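Local structure of beta-hexosaminidase (Neisseria gonorrhoeae, 6JTJ) at residues I307-I321 with E333-L346. The protein probably cleaves terminal beta-1,4-linked N-acetylglucosamine from peptidoglycan fragments during cell-wall recycling, as a family 3 glycoside hydrolase of the NagZ subfamily. Sequence-based numbering, arbitrary orientation.
Sequences IKERARISFEAGCDI and ELRDGFTIPDNQDL
Lys308 reaches from the first turn of helix 307-317 to the C-terminal end of helix 328-335, where its ammonium donates to two carbonyls, Asp336 O at 2.8 Å and Leu334 O at 3.2 Å from NZ. Leu334 O, at the helix end, lacks a next turn's N-H, and Asp336 O lies in the type II turn that follows, so a long cationic chain suits this place. The chain runs extended until a bend at its last torsion (chi4 -69°) turns NZ onto both oxygens, which it approaches from above their carbonyl planes. Ile307 CG2 packs along the extended Glu333 chain up to its carboxylate, while Ala311, small enough for close approach, meets Leu334 CD1 at 3.8 Å.

Farther along, the compact, rigid ring of Pro341 sets its CG over one face of the Phe315 ring, a CH-pi contact 4.0 Å from the centroid. Phe338 brings CZ to Phe315 CE2, which lies at the edge of the Phe338 ring.

At the far end, Leu346 CD1 packs on Ile321 CG1 beside Asp320. Asn343 ND2 donates to the anti lone pair of Asp320 OD1 at 3.0 Å, amide and carboxylate nearly coplanar, and also to a water that in turn donates to Asp320 O. Asn343 OD1 meanwhile caps Asp345 N ahead of helix 346-352, so both ends of the amide are used. Arg349 also bridges to OD1, and OD2 takes Arg282 and Ile291 N; the arginines would favour the ionised form of this buried carboxylate. Helix 307-317 is the crossover between parallel strands 290-295 and 321-323 of the family's barrel-type domain; an exposed lysine on backbone carbonyls and a buried, charge-balanced aspartate tie the loop after helix 328-335 to it.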
loop_
_atom_site.group_PDB
_atom_site.type_symbol
_atom_site.label_atom_id
_atom_site.label_comp_id
_atom_site.label_asym_id
_atom_site.label_seq_id
_atom_site.Cartn_x
_atom_site.Cartn_y
_atom_site.Cartn_z
ATOM N N ILE C 307 23.247 0.373 -7.582
ATOM C CA ILE C 307 22.408 1.446 -8.093
ATOM C C ILE C 307 22.723 1.791 -9.546
ATOM O O ILE C 307 21.798 1.988 -10.345
ATOM C CB ILE C 307 22.484 2.701 -7.210
ATOM C CG1 ILE C 307 21.444 3.734 -7.653
ATOM C CG2 ILE C 307 23.883 3.311 -7.210
ATOM C CD1 ILE C 307 20.009 3.308 -7.410
ATOM N N LYS C 308 24.009 1.798 -9.902
ATOM C CA LYS C 308 24.422 2.081 -11.274
ATOM C C LYS C 308 23.792 1.090 -12.222
ATOM O O LYS C 308 23.308 1.468 -13.288
ATOM C CB LYS C 308 25.946 2.032 -11.432
ATOM C CG LYS C 308 26.667 3.228 -10.835
ATOM C CD LYS C 308 28.185 3.085 -10.959
ATOM C CE LYS C 308 28.924 4.324 -10.475
ATOM N NZ LYS C 308 28.713 5.508 -11.373
ATOM N N GLU C 309 23.810 -0.181 -11.847
ATOM C CA GLU C 309 23.249 -1.209 -12.701
ATOM C C GLU C 309 21.721 -1.070 -12.800
ATOM O O GLU C 309 21.158 -1.229 -13.879
ATOM C CB GLU C 309 23.669 -2.603 -12.201
ATOM C CG GLU C 309 23.094 -3.778 -12.971
ATOM C CD GLU C 309 23.480 -3.810 -14.442
ATOM O OE1 GLU C 309 24.416 -3.103 -14.867
ATOM O OE2 GLU C 309 22.821 -4.567 -15.201
ATOM N N ARG C 310 21.081 -0.790 -11.667
ATOM C CA ARG C 310 19.619 -0.647 -11.595
ATOM C C ARG C 310 19.152 0.539 -12.470
ATOM O O ARG C 310 18.219 0.399 -13.271
ATOM C CB ARG C 310 19.116 -0.568 -10.122
ATOM C CG ARG C 310 18.617 -1.916 -9.679
ATOM C CD ARG C 310 18.074 -1.971 -8.280
ATOM N NE ARG C 310 19.089 -2.159 -7.241
ATOM C CZ ARG C 310 19.516 -1.274 -6.327
ATOM N NH1 ARG C 310 20.449 -1.662 -5.457
ATOM N NH2 ARG C 310 19.045 -0.025 -6.249
ATOM N N ALA C 311 19.882 1.652 -12.393
ATOM C CA ALA C 311 19.644 2.790 -13.289
ATOM C C ALA C 311 19.863 2.434 -14.757
ATOM O O ALA C 311 19.035 2.766 -15.611
ATOM C CB ALA C 311 20.513 3.957 -12.908
ATOM N N ARG C 312 20.951 1.724 -15.046
ATOM C CA ARG C 312 21.268 1.340 -16.402
ATOM C C ARG C 312 20.129 0.560 -17.031
ATOM O O ARG C 312 19.750 0.826 -18.180
ATOM C CB ARG C 312 22.564 0.514 -16.457
ATOM C CG ARG C 312 23.069 0.217 -17.872
ATOM C CD ARG C 312 24.265 -0.747 -17.886
ATOM N NE ARG C 312 23.872 -2.105 -17.526
ATOM C CZ ARG C 312 23.203 -2.943 -18.324
ATOM N NH1 ARG C 312 22.849 -2.591 -19.556
ATOM N NH2 ARG C 312 22.874 -4.160 -17.886
ATOM N N ILE C 313 19.603 -0.425 -16.306
ATOM C CA ILE C 313 18.537 -1.260 -16.880
ATOM C C ILE C 313 17.234 -0.458 -17.033
ATOM O O ILE C 313 16.475 -0.699 -17.954
ATOM C CB ILE C 313 18.315 -2.612 -16.145
ATOM C CG1 ILE C 313 17.998 -2.415 -14.673
ATOM C CG2 ILE C 313 19.534 -3.525 -16.316
ATOM C CD1 ILE C 313 17.576 -3.702 -13.984
ATOM N N SER C 314 17.013 0.510 -16.148
ATOM C CA SER C 314 15.878 1.417 -16.287
ATOM C C SER C 314 15.950 2.265 -17.551
ATOM O O SER C 314 14.991 2.313 -18.313
ATOM C CB SER C 314 15.753 2.334 -15.089
ATOM O OG SER C 314 15.491 1.601 -13.918
ATOM N N PHE C 315 17.078 2.938 -17.767
ATOM C CA PHE C 315 17.273 3.727 -18.983
ATOM C C PHE C 315 17.170 2.870 -20.229
ATOM O O PHE C 315 16.504 3.252 -21.196
ATOM C CB PHE C 315 18.627 4.411 -19.008
ATOM C CG PHE C 315 18.770 5.492 -17.995
ATOM C CD1 PHE C 315 17.872 6.548 -17.958
ATOM C CD2 PHE C 315 19.811 5.472 -17.091
ATOM C CE1 PHE C 315 17.994 7.547 -17.010
ATOM C CE2 PHE C 315 19.941 6.474 -16.150
ATOM C CZ PHE C 315 19.040 7.518 -16.116
ATOM N N GLU C 316 17.813 1.716 -20.200
ATOM C CA GLU C 316 17.784 0.788 -21.320
ATOM C C GLU C 316 16.359 0.332 -21.638
ATOM O O GLU C 316 16.017 0.145 -22.809
ATOM C CB GLU C 316 18.702 -0.405 -21.009
ATOM C CG GLU C 316 18.567 -1.622 -21.907
ATOM C CD GLU C 316 19.507 -2.764 -21.480
ATOM O OE1 GLU C 316 19.153 -3.560 -20.575
ATOM O OE2 GLU C 316 20.590 -2.886 -22.091
ATOM N N ALA C 317 15.527 0.150 -20.601
ATOM C CA ALA C 317 14.124 -0.220 -20.799
ATOM C C ALA C 317 13.257 0.886 -21.432
ATOM O O ALA C 317 12.218 0.587 -22.021
ATOM C CB ALA C 317 13.498 -0.670 -19.484
ATOM N N GLY C 318 13.657 2.144 -21.274
ATOM C CA GLY C 318 12.945 3.266 -21.879
ATOM C C GLY C 318 12.606 4.430 -20.948
ATOM O O GLY C 318 12.006 5.405 -21.403
ATOM N N CYS C 319 12.980 4.356 -19.673
ATOM C CA CYS C 319 12.773 5.471 -18.758
ATOM C C CYS C 319 13.668 6.645 -19.119
ATOM O O CYS C 319 14.823 6.449 -19.488
ATOM C CB CYS C 319 13.083 5.069 -17.327
ATOM S SG CYS C 319 12.095 3.707 -16.688
ATOM N N ASP C 320 13.119 7.859 -19.028
ATOM C CA ASP C 320 13.868 9.094 -19.255
ATOM C C ASP C 320 14.603 9.505 -18.003
ATOM O O ASP C 320 15.742 9.987 -18.074
ATOM C CB ASP C 320 12.924 10.238 -19.630
ATOM C CG ASP C 320 12.265 10.039 -20.959
ATOM O OD1 ASP C 320 12.973 10.034 -21.985
ATOM O OD2 ASP C 320 11.028 9.904 -20.998
ATOM N N ILE C 321 13.945 9.346 -16.857
ATOM C CA ILE C 321 14.394 9.917 -15.612
ATOM C C ILE C 321 14.233 8.893 -14.487
ATOM O O ILE C 321 13.176 8.293 -14.352
ATOM C CB ILE C 321 13.565 11.154 -15.260
ATOM C CG1 ILE C 321 13.832 12.292 -16.249
ATOM C CG2 ILE C 321 13.859 11.638 -13.843
ATOM C CD1 ILE C 321 12.731 13.341 -16.320
ATOM N N GLU C 333 26.748 7.649 -5.009
ATOM C CA GLU C 333 27.335 6.525 -5.713
ATOM C C GLU C 333 27.000 6.563 -7.208
ATOM O O GLU C 333 27.866 6.376 -8.050
ATOM C CB GLU C 333 26.843 5.219 -5.087
ATOM C CG GLU C 333 27.535 3.977 -5.614
ATOM C CD GLU C 333 27.008 2.699 -4.994
ATOM O OE1 GLU C 333 26.558 2.735 -3.821
ATOM O OE2 GLU C 333 27.066 1.654 -5.676
ATOM N N LEU C 334 25.730 6.785 -7.531
ATOM C CA LEU C 334 25.296 6.778 -8.925
ATOM C C LEU C 334 25.964 7.887 -9.733
ATOM O O LEU C 334 26.423 7.647 -10.846
ATOM C CB LEU C 334 23.772 6.920 -9.011
ATOM C CG LEU C 334 23.158 7.057 -10.402
ATOM C CD1 LEU C 334 23.441 5.833 -11.261
ATOM C CD2 LEU C 334 21.662 7.300 -10.277
ATOM N N ARG C 335 26.001 9.094 -9.175
ATOM C CA ARG C 335 26.493 10.251 -9.930
ATOM C C ARG C 335 28.009 10.251 -10.159
ATOM O O ARG C 335 28.491 10.863 -11.105
ATOM C CB ARG C 335 26.064 11.555 -9.269
ATOM C CG ARG C 335 26.754 11.882 -7.969
ATOM C CD ARG C 335 25.944 12.915 -7.222
ATOM N NE ARG C 335 26.529 13.278 -5.938
ATOM C CZ ARG C 335 27.432 14.233 -5.750
ATOM N NH1 ARG C 335 27.887 14.955 -6.765
ATOM N NH2 ARG C 335 27.882 14.471 -4.526
ATOM N N ASP C 336 28.749 9.551 -9.303
ATOM C CA ASP C 336 30.202 9.495 -9.408
ATOM C C ASP C 336 30.649 8.725 -10.645
ATOM O O ASP C 336 30.491 7.501 -10.715
ATOM C CB ASP C 336 30.791 8.848 -8.155
ATOM C CG ASP C 336 32.292 8.772 -8.205
ATOM O OD1 ASP C 336 32.932 9.829 -8.362
ATOM O OD2 ASP C 336 32.835 7.657 -8.104
ATOM N N GLY C 337 31.213 9.441 -11.612
ATOM C CA GLY C 337 31.632 8.838 -12.875
ATOM C C GLY C 337 30.475 8.473 -13.778
ATOM O O GLY C 337 30.607 7.621 -14.652
ATOM N N PHE C 338 29.325 9.110 -13.549
ATOM C CA PHE C 338 28.095 8.794 -14.281
ATOM C C PHE C 338 28.166 9.333 -15.695
ATOM O O PHE C 338 28.475 10.495 -15.894
ATOM C CB PHE C 338 26.895 9.417 -13.566
ATOM C CG PHE C 338 25.573 9.108 -14.205
ATOM C CD1 PHE C 338 25.029 7.832 -14.127
ATOM C CD2 PHE C 338 24.867 10.095 -14.884
ATOM C CE1 PHE C 338 23.805 7.544 -14.718
ATOM C CE2 PHE C 338 23.644 9.816 -15.471
ATOM C CZ PHE C 338 23.114 8.538 -15.389
ATOM N N THR C 339 27.903 8.483 -16.674
ATOM C CA THR C 339 27.763 8.949 -18.050
ATOM C C THR C 339 26.283 9.156 -18.368
ATOM O O THR C 339 25.470 8.248 -18.202
ATOM C CB THR C 339 28.405 7.993 -19.075
ATOM O OG1 THR C 339 29.796 7.872 -18.782
ATOM C CG2 THR C 339 28.253 8.545 -20.503
ATOM N N ILE C 340 25.950 10.373 -18.786
ATOM C CA ILE C 340 24.575 10.732 -19.111
ATOM C C ILE C 340 24.178 10.030 -20.396
ATOM O O ILE C 340 24.804 10.244 -21.422
ATOM C CB ILE C 340 24.426 12.253 -19.259
ATOM C CG1 ILE C 340 24.569 12.905 -17.884
ATOM C CG2 ILE C 340 23.082 12.605 -19.897
ATOM C CD1 ILE C 340 24.776 14.407 -17.917
ATOM N N PRO C 341 23.145 9.167 -20.342
ATOM C CA PRO C 341 22.785 8.477 -21.580
ATOM C C PRO C 341 22.340 9.484 -22.620
ATOM O O PRO C 341 21.715 10.484 -22.283
ATOM C CB PRO C 341 21.631 7.552 -21.163
ATOM C CG PRO C 341 21.710 7.459 -19.683
ATOM C CD PRO C 341 22.302 8.754 -19.209
ATOM N N ASP C 342 22.635 9.213 -23.880
ATOM C CA ASP C 342 22.224 10.110 -24.929
ATOM C C ASP C 342 20.693 10.080 -25.055
ATOM O O ASP C 342 20.099 9.028 -25.321
ATOM C CB ASP C 342 22.855 9.726 -26.247
ATOM C CG ASP C 342 22.619 10.768 -27.314
ATOM O OD1 ASP C 342 23.124 11.897 -27.157
ATOM O OD2 ASP C 342 21.942 10.457 -28.319
ATOM N N ASN C 343 20.063 11.227 -24.832
ATOM C CA ASN C 343 18.607 11.351 -24.930
ATOM C C ASN C 343 18.302 12.761 -25.380
ATOM O O ASN C 343 18.190 13.661 -24.564
ATOM C CB ASN C 343 17.961 11.043 -23.574
ATOM C CG ASN C 343 16.437 11.059 -23.610
ATOM O OD1 ASN C 343 15.826 11.447 -24.600
ATOM N ND2 ASN C 343 15.820 10.665 -22.487
ATOM N N GLN C 344 18.220 12.940 -26.693
ATOM C CA GLN C 344 17.974 14.243 -27.296
ATOM C C GLN C 344 16.620 14.839 -26.908
ATOM O O GLN C 344 16.419 16.035 -27.062
ATOM C CB GLN C 344 18.024 14.145 -28.821
ATOM C CG GLN C 344 19.382 13.825 -29.396
ATOM C CD GLN C 344 19.361 13.290 -30.832
ATOM O OE1 GLN C 344 19.061 14.021 -31.781
ATOM N NE2 GLN C 344 19.720 12.010 -30.999
ATOM N N ASP C 345 15.700 14.003 -26.426
ATOM C CA ASP C 345 14.370 14.457 -26.037
ATOM C C ASP C 345 14.267 14.909 -24.583
ATOM O O ASP C 345 13.287 15.539 -24.194
ATOM C CB ASP C 345 13.380 13.340 -26.294
ATOM C CG ASP C 345 13.299 12.967 -27.760
ATOM O OD1 ASP C 345 13.067 13.875 -28.577
ATOM O OD2 ASP C 345 13.437 11.774 -28.094
ATOM N N LEU C 346 15.293 14.628 -23.783
ATOM C CA LEU C 346 15.191 14.839 -22.353
ATOM C C LEU C 346 14.884 16.290 -22.017
ATOM O O LEU C 346 14.018 16.562 -21.188
ATOM C CB LEU C 346 16.462 14.387 -21.639
ATOM C CG LEU C 346 16.396 14.396 -20.093
ATOM C CD1 LEU C 346 15.252 13.597 -19.483
ATOM C CD2 LEU C 346 17.698 13.896 -19.475
HETATM O O HOH W 1 24.607 0.423 -5.505
HETATM O O HOH W 2 17.243 9.890 -20.311
#